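Local coordinates for protein GDP-mannose-dependent alpha-(1-6)-phosphatidylinositol monomannoside mannosyltransferase (Corynebacterium glutamicum, PDB 3OKP) that is a GT-B-fold glycosyltransferase, built of two Rossmann-like domains, one of which holds guanosine-5'-diphosphate-alpha-D-mannose in a pocket, at residues T178-E183 and T269-D274; M220-A225 and K333-L338; E298-G303 and P320-V325; I339-L342 and I346-A349. All coordinates share one frame; numbering follows the deposited sequence.

Contact 1: residues T178-E183 and T269-D274; sequences TPATPE and TLAAAD
A180 and A271 meet methyl to methyl where the chain leading into helix 182-191 passes the last turn of helix 263-272. The apolar part of the contact is small: A180 CB lies 3.7 Å from A271 CB, each CB pointing toward the other segment. The main-chain carbonyl of T178 adds a looser touch, with T178 O 4.1 Å from A271 CB. Alanine suits both positions because its short side chain lets the backbones approach closely, A180 CA and A271 CA being 5.5 Å apart.

The polar part is carried by water. One molecule accepts from A180 N at 3.1 Å and donates to A271 O at 2.6 Å, joining an amide of the loop to a carbonyl of the helix's final turn. Both groups thus gain a partner although the two main chains do not bond to each other directly.

A third set of bonds shapes the segments themselves. T181 is the N-cap of helix 182-191; with chi1 at 59° its OG1 sits between the backbone N and the carbonyl carbon and makes a weak hydrogen bond to D184 N. P182 suits the first turn that follows, where a missing N-H costs nothing. On the other side A273 N bonds to L270 O at 3.1 Å.

Helix 182-191 covers A272 with K185 and T188, while its R189 reaches A272 O and D274. Helix 345-362 lies against T178 and P179 through R356, and beyond A273 the chain runs alongside strand 200-204 of the sheet.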
loop_
_atom_site.group_PDB
_atom_site.type_symbol
_atom_site.label_atom_id
_atom_site.label_comp_id
_atom_site.label_asym_id
_atom_site.label_seq_id
_atom_site.Cartn_x
_atom_site.Cartn_y
_atom_site.Cartn_z
ATOM N N THR A 178 -11.929 -7.264 8.201
ATOM C CA THR A 178 -12.880 -7.003 9.271
ATOM C C THR A 178 -12.586 -7.945 10.450
ATOM O O THR A 178 -12.072 -9.051 10.240
ATOM C CB THR A 178 -14.343 -7.134 8.736
ATOM O OG1 THR A 178 -15.257 -6.478 9.621
ATOM C CG2 THR A 178 -14.751 -8.598 8.540
ATOM N N PRO A 179 -12.865 -7.502 11.694
ATOM C CA PRO A 179 -12.629 -8.390 12.839
ATOM C C PRO A 179 -13.393 -9.707 12.717
ATOM O O PRO A 179 -14.524 -9.730 12.218
ATOM C CB PRO A 179 -13.142 -7.573 14.028
ATOM C CG PRO A 179 -12.998 -6.151 13.583
ATOM C CD PRO A 179 -13.365 -6.185 12.130
ATOM N N ALA A 180 -12.761 -10.796 13.149
ATOM C CA ALA A 180 -13.367 -12.117 13.062
ATOM C C ALA A 180 -14.402 -12.310 14.155
ATOM O O ALA A 180 -14.218 -11.856 15.284
ATOM C CB ALA A 180 -12.302 -13.203 13.151
ATOM N N THR A 181 -15.495 -12.983 13.811
ATOM C CA THR A 181 -16.439 -13.455 14.816
ATOM C C THR A 181 -15.729 -14.523 15.647
ATOM O O THR A 181 -14.814 -15.184 15.146
ATOM C CB THR A 181 -17.713 -14.052 14.176
ATOM O OG1 THR A 181 -17.358 -15.140 13.314
ATOM C CG2 THR A 181 -18.466 -12.989 13.376
ATOM N N PRO A 182 -16.114 -14.674 16.928
ATOM C CA PRO A 182 -15.554 -15.754 17.744
ATOM C C PRO A 182 -15.589 -17.128 17.059
ATOM O O PRO A 182 -14.626 -17.888 17.185
ATOM C CB PRO A 182 -16.443 -15.744 18.988
ATOM C CG PRO A 182 -16.864 -14.321 19.114
ATOM C CD PRO A 182 -17.055 -13.837 17.700
ATOM N N GLU A 183 -16.669 -17.431 16.335
ATOM C CA GLU A 183 -16.786 -18.715 15.632
ATOM C C GLU A 183 -15.691 -18.888 14.582
ATOM O O GLU A 183 -15.010 -19.914 14.552
ATOM C CB GLU A 183 -18.173 -18.897 14.992
ATOM C CG GLU A 183 -18.360 -20.274 14.329
ATOM C CD GLU A 183 -19.717 -20.477 13.656
ATOM O OE1 GLU A 183 -20.592 -19.585 13.724
ATOM O OE2 GLU A 183 -19.907 -21.554 13.051
ATOM N N THR A 269 -6.590 -15.920 8.762
ATOM C CA THR A 269 -5.399 -16.134 9.581
ATOM C C THR A 269 -4.995 -14.848 10.312
ATOM O O THR A 269 -4.716 -14.870 11.516
ATOM C CB THR A 269 -4.235 -16.664 8.714
ATOM O OG1 THR A 269 -4.650 -17.868 8.052
ATOM C CG2 THR A 269 -2.994 -16.954 9.556
ATOM N N LEU A 270 -4.978 -13.734 9.581
ATOM C CA LEU A 270 -4.669 -12.428 10.159
ATOM C C LEU A 270 -5.628 -12.089 11.305
ATOM O O LEU A 270 -5.192 -11.766 12.410
ATOM C CB LEU A 270 -4.698 -11.339 9.074
ATOM C CG LEU A 270 -4.527 -9.858 9.446
ATOM C CD1 LEU A 270 -3.261 -9.607 10.258
ATOM C CD2 LEU A 270 -4.534 -8.991 8.194
ATOM N N ALA A 271 -6.930 -12.201 11.039
ATOM C CA ALA A 271 -7.965 -11.846 12.013
ATOM C C ALA A 271 -7.965 -12.735 13.263
ATOM O O ALA A 271 -8.448 -12.323 14.322
ATOM C CB ALA A 271 -9.338 -11.858 11.346
ATOM N N ALA A 272 -7.417 -13.942 13.138
ATOM C CA ALA A 272 -7.368 -14.899 14.245
ATOM C C ALA A 272 -6.125 -14.739 15.133
ATOM O O ALA A 272 -6.045 -15.333 16.212
ATOM C CB ALA A 272 -7.471 -16.329 13.716
ATOM N N ALA A 273 -5.168 -13.933 14.680
ATOM C CA ALA A 273 -3.919 -13.707 15.414
ATOM C C ALA A 273 -4.106 -12.811 16.639
ATOM O O ALA A 273 -5.022 -11.987 16.691
ATOM C CB ALA A 273 -2.859 -13.116 14.489
ATOM N N ASP A 274 -3.226 -12.982 17.619
ATOM C CA ASP A 274 -3.202 -12.126 18.800
ATOM C C ASP A 274 -2.455 -10.819 18.523
ATOM O O ASP A 274 -2.845 -9.756 19.007
ATOM C CB ASP A 274 -2.571 -12.871 19.980
ATOM C CG ASP A 274 -3.396 -14.071 20.422
ATOM O OD1 ASP A 274 -4.534 -13.869 20.898
ATOM O OD2 ASP A 274 -2.907 -15.216 20.294
HETATM O O HOH W 1 -10.044 -10.218 14.526
#

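Contact 2: residues M220-A225 and K333-L338; sequences MPQVIA and KLSELL
V223 and S335 sit at the closest backbone approach of two neighbouring helices in the ligand-holding Rossmann-like domain, 213-226 and 331-342, which run roughly parallel. Their short segments cross at -31° with axes 8.6 Å apart, a close spacing made possible by the small side chain of S335. V223 CG2 is the main point of touch: it lies 4.0 Å from S335 CB and an equal 4.0 Å from L338 CB, one turn further along, with L338 CD1 also beside it. With CG1 anti to the backbone N (chi1 178°), the valine turns CG2 to this interface while CG1 turns toward L342, further along helix 331-342.

Helix 213-226 follows strand 200-204, the first of the parallel sheet along the chain but an inner one within it, and leads to strand 231-235, a beta-alpha-beta crossover; helix 331-342 comes after the edge strand 323-325, so their contact brings together distant parts of the sequence. At the exposed side of the groove the aliphatic start of Q222 lies across the serine, Q222 CB being 3.8 Å from S335 CB. Serine fits a buried helical site because its hydroxyl can turn back on its own helix: OG (chi1 64°) shares its hydrogen bonding between the carbonyls of V331 and D332. L334, next to it in sequence, rests on L216 and A219, further back in the partner helix.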
loop_
_atom_site.group_PDB
_atom_site.type_symbol
_atom_site.label_atom_id
_atom_site.label_comp_id
_atom_site.label_asym_id
_atom_site.label_seq_id
_atom_site.Cartn_x
_atom_site.Cartn_y
_atom_site.Cartn_z
ATOM N N MET A 220 12.325 -14.678 18.734
ATOM C CA MET A 220 11.511 -15.815 19.187
ATOM C C MET A 220 12.019 -16.611 20.413
ATOM O O MET A 220 11.214 -16.951 21.275
ATOM C CB MET A 220 11.122 -16.752 18.033
ATOM C CG MET A 220 9.988 -16.220 17.145
ATOM S SD MET A 220 8.458 -15.757 18.004
ATOM C CE MET A 220 7.766 -17.366 18.379
ATOM N N PRO A 221 13.339 -16.920 20.491
ATOM C CA PRO A 221 13.802 -17.702 21.650
ATOM C C PRO A 221 13.323 -17.169 23.008
ATOM O O PRO A 221 12.882 -17.956 23.849
ATOM C CB PRO A 221 15.328 -17.634 21.537
ATOM C CG PRO A 221 15.568 -17.518 20.066
ATOM C CD PRO A 221 14.453 -16.622 19.569
ATOM N N GLN A 222 13.391 -15.855 23.215
ATOM C CA GLN A 222 12.898 -15.264 24.467
ATOM C C GLN A 222 11.380 -15.367 24.596
ATOM O O GLN A 222 10.869 -15.653 25.681
ATOM C CB GLN A 222 13.357 -13.813 24.623
ATOM C CG GLN A 222 14.789 -13.673 25.120
ATOM C CD GLN A 222 15.224 -12.226 25.221
ATOM O OE1 GLN A 222 15.948 -11.725 24.359
ATOM N NE2 GLN A 222 14.771 -11.541 26.264
ATOM N N VAL A 223 10.672 -15.142 23.488
ATOM C CA VAL A 223 9.210 -15.276 23.458
ATOM C C VAL A 223 8.799 -16.701 23.839
ATOM O O VAL A 223 7.946 -16.896 24.709
ATOM C CB VAL A 223 8.613 -14.883 22.077
ATOM C CG1 VAL A 223 7.097 -15.088 22.055
ATOM C CG2 VAL A 223 8.954 -13.432 21.728
ATOM N N ILE A 224 9.430 -17.684 23.198
ATOM C CA ILE A 224 9.153 -19.104 23.437
ATOM C C ILE A 224 9.438 -19.504 24.883
ATOM O O ILE A 224 8.680 -20.270 25.476
ATOM C CB ILE A 224 9.951 -20.014 22.457
ATOM C CG1 ILE A 224 9.511 -19.752 21.015
ATOM C CG2 ILE A 224 9.772 -21.497 22.807
ATOM C CD1 ILE A 224 10.529 -20.159 19.975
ATOM N N ALA A 225 10.527 -18.985 25.450
ATOM C CA ALA A 225 10.876 -19.290 26.839
ATOM C C ALA A 225 9.754 -18.869 27.793
ATOM O O ALA A 225 9.393 -19.617 28.704
ATOM C CB ALA A 225 12.199 -18.633 27.223
ATOM N N LYS A 333 14.104 -5.655 23.095
ATOM C CA LYS A 333 12.892 -4.831 23.131
ATOM C C LYS A 333 11.739 -5.471 22.348
ATOM O O LYS A 333 10.597 -5.475 22.815
ATOM C CB LYS A 333 13.176 -3.407 22.637
ATOM C CG LYS A 333 11.994 -2.435 22.739
ATOM C CD LYS A 333 11.598 -2.130 24.182
ATOM C CE LYS A 333 10.412 -1.171 24.228
ATOM N NZ LYS A 333 10.018 -0.815 25.619
ATOM N N LEU A 334 12.049 -6.014 21.172
ATOM C CA LEU A 334 11.049 -6.684 20.340
ATOM C C LEU A 334 10.433 -7.887 21.057
ATOM O O LEU A 334 9.211 -8.041 21.076
ATOM C CB LEU A 334 11.643 -7.097 18.984
ATOM C CG LEU A 334 10.751 -7.798 17.946
ATOM C CD1 LEU A 334 9.479 -7.009 17.631
ATOM C CD2 LEU A 334 11.539 -8.063 16.673
ATOM N N SER A 335 11.276 -8.730 21.652
ATOM C CA SER A 335 10.776 -9.886 22.393
ATOM C C SER A 335 9.993 -9.444 23.633
ATOM O O SER A 335 8.949 -10.014 23.939
ATOM C CB SER A 335 11.904 -10.863 22.746
ATOM O OG SER A 335 12.842 -10.270 23.617
ATOM N N GLU A 336 10.489 -8.410 24.315
ATOM C CA GLU A 336 9.824 -7.834 25.490
ATOM C C GLU A 336 8.421 -7.323 25.155
ATOM O O GLU A 336 7.459 -7.629 25.867
ATOM C CB GLU A 336 10.673 -6.705 26.086
ATOM C CG GLU A 336 10.134 -6.110 27.381
ATOM C CD GLU A 336 11.054 -5.048 27.957
ATOM O OE1 GLU A 336 11.049 -3.913 27.442
ATOM O OE2 GLU A 336 11.777 -5.346 28.930
ATOM N N LEU A 337 8.321 -6.551 24.073
ATOM C CA LEU A 337 7.040 -6.068 23.550
ATOM C C LEU A 337 6.075 -7.203 23.214
ATOM O O LEU A 337 4.887 -7.126 23.532
ATOM C CB LEU A 337 7.265 -5.186 22.313
ATOM C CG LEU A 337 7.096 -3.658 22.370
ATOM C CD1 LEU A 337 7.166 -3.071 23.778
ATOM C CD2 LEU A 337 8.092 -2.960 21.451
ATOM N N LEU A 338 6.586 -8.250 22.569
ATOM C CA LEU A 338 5.762 -9.407 22.209
ATOM C C LEU A 338 5.218 -10.148 23.438
ATOM O O LEU A 338 4.020 -10.420 23.511
ATOM C CB LEU A 338 6.522 -10.353 21.269
ATOM C CG LEU A 338 6.670 -9.869 19.818
ATOM C CD1 LEU A 338 7.784 -10.617 19.085
ATOM C CD2 LEU A 338 5.346 -9.976 19.055
#

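Contact 3: residues E298-G303 and P320-V325; sequences EAQACG and PATGLV. With GDD (guanosine-5'-diphosphate-alpha-D-mannose), chain B.
Q300 and T322 are the nearest pair in backbone terms, their CA atoms 7.3 Å apart, one in the last turn of helix 294-301 and the other just before strand 323-325. Their side chains meet at about a right angle, and T322 OG1 donates a hydrogen bond to Q300 OE1 at 2.7 Å. The hydroxyl approaches from above the amide carbonyl plane, 44° out of it. Threonine suits this buried site because OG1 can also accept, here from T319 N. Glutamine offers both kinds of group: OE1 also receives H358 ND1, and NE2 bonds to the carbonyls of Y296 and T317, which fixes the rotation of the amide.

The helix ends in a Schellman motif in which G303 adopts positive phi, easy for glycine, and G303 N bonds to Q300 O. Further back E298 belongs to the nucleotide pocket; its position is consistent with the second glutamate of the EX7E motif of group 1 glycosyltransferases. Ligand O2' donates to E298 OE1 at 2.8 Å, and O3' to E298 OE2 at 2.7 Å. With CG beside the backbone N (chi1 -71°), the extended chain carries the carboxylate from the helix to the ribose.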
loop_
_atom_site.group_PDB
_atom_site.type_symbol
_atom_site.label_atom_id
_atom_site.label_comp_id
_atom_site.label_asym_id
_atom_site.label_seq_id
_atom_site.Cartn_x
_atom_site.Cartn_y
_atom_site.Cartn_z
ATOM N N GLU A 298 -4.316 -3.237 7.195
ATOM C CA GLU A 298 -5.084 -4.474 7.083
ATOM C C GLU A 298 -5.259 -5.153 8.443
ATOM O O GLU A 298 -6.343 -5.641 8.763
ATOM C CB GLU A 298 -4.404 -5.427 6.093
ATOM C CG GLU A 298 -4.502 -4.975 4.634
ATOM C CD GLU A 298 -3.624 -5.780 3.687
ATOM O OE1 GLU A 298 -2.813 -6.614 4.153
ATOM O OE2 GLU A 298 -3.746 -5.571 2.464
ATOM N N ALA A 299 -4.186 -5.166 9.236
ATOM C CA ALA A 299 -4.203 -5.748 10.576
ATOM C C ALA A 299 -5.132 -4.970 11.501
ATOM O O ALA A 299 -5.969 -5.557 12.190
ATOM C CB ALA A 299 -2.797 -5.789 11.151
ATOM N N GLN A 300 -4.984 -3.647 11.500
ATOM C CA GLN A 300 -5.846 -2.765 12.288
ATOM C C GLN A 300 -7.308 -2.902 11.880
ATOM O O GLN A 300 -8.193 -2.910 12.733
ATOM C CB GLN A 300 -5.382 -1.315 12.172
ATOM C CG GLN A 300 -4.097 -1.028 12.929
ATOM C CD GLN A 300 -3.576 0.369 12.673
ATOM O OE1 GLN A 300 -3.817 1.279 13.459
ATOM N NE2 GLN A 300 -2.864 0.547 11.561
ATOM N N ALA A 301 -7.548 -3.033 10.575
ATOM C CA ALA A 301 -8.890 -3.275 10.044
ATOM C C ALA A 301 -9.490 -4.600 10.533
ATOM O O ALA A 301 -10.711 -4.722 10.659
ATOM C CB ALA A 301 -8.877 -3.220 8.524
ATOM N N CYS A 302 -8.626 -5.579 10.808
ATOM C CA CYS A 302 -9.051 -6.868 11.372
ATOM C C CYS A 302 -9.121 -6.859 12.909
ATOM O O CYS A 302 -9.390 -7.894 13.531
ATOM C CB CYS A 302 -8.136 -7.998 10.884
ATOM S SG CYS A 302 -8.340 -8.420 9.131
ATOM N N GLY A 303 -8.880 -5.693 13.508
ATOM C CA GLY A 303 -8.942 -5.528 14.960
ATOM C C GLY A 303 -7.809 -6.213 15.705
ATOM O O GLY A 303 -8.005 -6.726 16.807
ATOM N N PRO A 320 -0.435 5.642 19.116
ATOM C CA PRO A 320 -0.133 5.016 20.412
ATOM C C PRO A 320 -1.257 4.119 20.949
ATOM O O PRO A 320 -0.996 3.226 21.756
ATOM C CB PRO A 320 0.076 6.219 21.337
ATOM C CG PRO A 320 0.535 7.303 20.427
ATOM C CD PRO A 320 -0.254 7.105 19.169
ATOM N N ALA A 321 -2.490 4.350 20.499
ATOM C CA ALA A 321 -3.626 3.521 20.906
ATOM C C ALA A 321 -3.728 2.197 20.140
ATOM O O ALA A 321 -4.307 1.235 20.641
ATOM C CB ALA A 321 -4.931 4.304 20.779
ATOM N N THR A 322 -3.166 2.145 18.935
ATOM C CA THR A 322 -3.422 1.019 18.029
ATOM C C THR A 322 -2.232 0.084 17.825
ATOM O O THR A 322 -2.403 -1.083 17.450
ATOM C CB THR A 322 -3.915 1.499 16.638
ATOM O OG1 THR A 322 -2.814 2.026 15.885
ATOM C CG2 THR A 322 -5.003 2.556 16.771
ATOM N N GLY A 323 -1.029 0.602 18.056
ATOM C CA GLY A 323 0.181 -0.135 17.731
ATOM C C GLY A 323 1.435 0.407 18.381
ATOM O O GLY A 323 1.417 1.465 19.011
ATOM N N LEU A 324 2.525 -0.336 18.221
ATOM C CA LEU A 324 3.823 0.052 18.751
ATOM C C LEU A 324 4.845 0.095 17.626
ATOM O O LEU A 324 4.786 -0.705 16.689
ATOM C CB LEU A 324 4.268 -0.928 19.844
ATOM C CG LEU A 324 3.422 -0.967 21.126
ATOM C CD1 LEU A 324 3.441 -2.350 21.768
ATOM C CD2 LEU A 324 3.864 0.106 22.118
ATOM N N VAL A 325 5.770 1.046 17.715
ATOM C CA VAL A 325 6.858 1.170 16.748
ATOM C C VAL A 325 8.158 0.750 17.434
ATOM O O VAL A 325 8.481 1.239 18.518
ATOM C CB VAL A 325 6.964 2.615 16.181
ATOM C CG1 VAL A 325 8.181 2.769 15.268
ATOM C CG2 VAL A 325 5.689 2.991 15.429
HETATM N N2 GDD B . -3.016 -12.970 -0.985
HETATM C C2 GDD B . -1.876 -12.704 -0.301
HETATM N N1 GDD B . -1.143 -13.724 0.208
HETATM N N3 GDD B . -1.480 -11.421 -0.130
HETATM C C4 GDD B . -0.341 -11.138 0.555
HETATM C C5 GDD B . 0.422 -12.169 1.080
HETATM C C6 GDD B . -0.001 -13.481 0.896
HETATM O O6 GDD B . 0.665 -14.431 1.357
HETATM N N7 GDD B . 1.483 -11.611 1.698
HETATM C C8 GDD B . 1.381 -10.269 1.557
HETATM N N9 GDD B . 0.269 -9.988 0.858
HETATM C "C1'" GDD B . -0.237 -8.644 0.478
HETATM C "C2'" GDD B . -0.750 -7.898 1.699
HETATM O "O2'" GDD B . -2.102 -8.249 2.006
HETATM C "C3'" GDD B . -0.601 -6.445 1.294
HETATM O "O3'" GDD B . -1.805 -5.975 0.677
HETATM C "C4'" GDD B . 0.538 -6.436 0.279
HETATM O "O4'" GDD B . 0.772 -7.802 -0.089
HETATM C "C5'" GDD B . 1.814 -5.833 0.863
HETATM O "O5'" GDD B . 1.907 -4.439 0.558
HETATM P PA GDD B . 2.690 -3.520 1.365
HETATM O O1A GDD B . 2.424 -2.347 1.022
HETATM O O2A GDD B . 2.403 -3.654 2.580
HETATM O O3A GDD B . 4.112 -3.761 1.201
HETATM P PB GDD B . 4.803 -3.822 -0.076
HETATM O O2B GDD B . 4.328 -2.999 -0.888
HETATM O O3B GDD B . 6.013 -3.567 0.105
HETATM O O1B GDD B . 4.704 -5.153 -0.622
#

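Contact 4: residues I339-L342 and I346-A349; sequences IELL and IRRA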
loop_
_atom_site.group_PDB
_atom_site.type_symbol
_atom_site.label_atom_id
_atom_site.label_comp_id
_atom_site.label_asym_id
_atom_site.label_seq_id
_atom_site.Cartn_x
_atom_site.Cartn_y
_atom_site.Cartn_z
ATOM N N ILE A 339 6.091 -10.450 24.398
ATOM C CA ILE A 339 5.690 -11.129 25.639
ATOM C C ILE A 339 4.702 -10.279 26.449
ATOM O O ILE A 339 3.678 -10.789 26.916
ATOM C CB ILE A 339 6.913 -11.498 26.518
ATOM C CG1 ILE A 339 7.833 -12.488 25.787
ATOM C CG2 ILE A 339 6.463 -12.080 27.869
ATOM C CD1 ILE A 339 9.259 -12.529 26.341
ATOM N N GLU A 340 5.013 -8.990 26.595
ATOM C CA GLU A 340 4.157 -8.040 27.319
ATOM C C GLU A 340 2.729 -8.013 26.759
ATOM O O GLU A 340 1.756 -8.081 27.518
ATOM C CB GLU A 340 4.782 -6.638 27.303
ATOM C CG GLU A 340 4.141 -5.635 28.266
ATOM C CD GLU A 340 4.797 -4.259 28.228
ATOM O OE1 GLU A 340 5.431 -3.907 27.209
ATOM O OE2 GLU A 340 4.671 -3.523 29.226
ATOM N N LEU A 341 2.611 -7.935 25.435
ATOM C CA LEU A 341 1.304 -7.922 24.775
ATOM C C LEU A 341 0.574 -9.258 24.854
ATOM O O LEU A 341 -0.627 -9.291 25.121
ATOM C CB LEU A 341 1.426 -7.462 23.319
ATOM C CG LEU A 341 1.552 -5.963 23.043
ATOM C CD1 LEU A 341 1.592 -5.720 21.537
ATOM C CD2 LEU A 341 0.411 -5.172 23.686
ATOM N N LEU A 342 1.296 -10.354 24.617
ATOM C CA LEU A 342 0.727 -11.701 24.743
ATOM C C LEU A 342 0.215 -11.994 26.158
ATOM O O LEU A 342 -0.750 -12.742 26.329
ATOM C CB LEU A 342 1.741 -12.770 24.319
ATOM C CG LEU A 342 2.091 -12.912 22.832
ATOM C CD1 LEU A 342 3.274 -13.860 22.656
ATOM C CD2 LEU A 342 0.894 -13.373 21.996
ATOM N N ILE A 346 -6.300 -7.881 27.792
ATOM C CA ILE A 346 -7.148 -6.693 27.903
ATOM C C ILE A 346 -6.580 -5.546 27.074
ATOM O O ILE A 346 -7.308 -4.895 26.322
ATOM C CB ILE A 346 -7.350 -6.266 29.373
ATOM C CG1 ILE A 346 -8.194 -7.311 30.105
ATOM C CG2 ILE A 346 -8.006 -4.877 29.467
ATOM C CD1 ILE A 346 -8.547 -6.921 31.510
ATOM N N ARG A 347 -5.276 -5.315 27.213
ATOM C CA ARG A 347 -4.567 -4.330 26.408
ATOM C C ARG A 347 -4.692 -4.660 24.918
ATOM O O ARG A 347 -4.931 -3.768 24.102
ATOM C CB ARG A 347 -3.097 -4.260 26.829
ATOM C CG ARG A 347 -2.303 -3.146 26.173
ATOM C CD ARG A 347 -0.888 -3.107 26.715
ATOM N NE ARG A 347 0.005 -2.354 25.839
ATOM C CZ ARG A 347 1.328 -2.311 25.971
ATOM N NH1 ARG A 347 1.932 -2.976 26.950
ATOM N NH2 ARG A 347 2.051 -1.599 25.120
ATOM N N ARG A 348 -4.544 -5.940 24.575
ATOM C CA ARG A 348 -4.695 -6.394 23.190
ATOM C C ARG A 348 -6.090 -6.098 22.641
ATOM O O ARG A 348 -6.221 -5.559 21.541
ATOM C CB ARG A 348 -4.369 -7.885 23.055
ATOM C CG ARG A 348 -2.890 -8.167 22.888
ATOM C CD ARG A 348 -2.628 -9.606 22.469
ATOM N NE ARG A 348 -2.463 -10.481 23.627
ATOM C CZ ARG A 348 -3.332 -11.410 24.012
ATOM N NH1 ARG A 348 -4.453 -11.616 23.336
ATOM N NH2 ARG A 348 -3.071 -12.141 25.086
ATOM N N ALA A 349 -7.120 -6.435 23.417
ATOM C CA ALA A 349 -8.504 -6.149 23.038
ATOM C C ALA A 349 -8.725 -4.652 22.803
ATOM O O ALA A 349 -9.368 -4.266 21.829
ATOM C CB ALA A 349 -9.471 -6.679 24.091
HETATM O O HOH W 2 4.982 -1.422 26.186
#
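R348 clasps the end of helix 331-342 by two successive main-chain carbonyls: its NE donates to L341 O at 2.6 Å and its NH2 to L342 O at 2.7 Å. Both nitrogens lie well above the carbonyl planes. A bend at chi3 (-90°) turns the guanidinium back to this helix end, where carbonyls of the final turn need donors; arginine, with several N-H groups, can serve two of them.

R347 makes the other half. L341 CD2 lies over one face of its guanidinium, toward the rim, 3.6 Å from R347 NE, while the E340 carboxylate comes to the edge with its plane turned 81° from it. The charge pair is long, E340 OE2 to R347 NH1 3.6 Å, and a water reinforces it, donating to E340 OE1 and accepting from R347 NH2.

These contacts bridge the short turn between consecutive helices, 331-342 and 345-362, of the ligand-holding domain. D344, in the turn, accepts through OD1 from R347 N in the first turn of helix 345-362. L341, buried as a leucine suits, rests on I275 and L324 of the parallel sheet, as R347 does on L324. R348 NH1 also makes a long, weak ion pair with D274.

All four contacts lie in the Rossmann-like domain that holds the ligand, around its parallel sheet. Contacts 1 and 2 interlace along the chain, their segments alternating; contact 3 is nested within the loop that contact 2 closes, and contact 4 follows. Contacts 3 and 4, with centres about 12 Å apart, each touch all the others: P179 of contact 1 packs on A301 of contact 3, and L324 packs on both L337 and L341. Contacts 2 and 4 share helix 331-342. Contacts 1 and 2, with centres about 22 Å apart, do not touch. A chain of contacts, packing and then the Q300-T322 hydrogen bond, links the outer helix pair to the helix whose E298 holds the ribose.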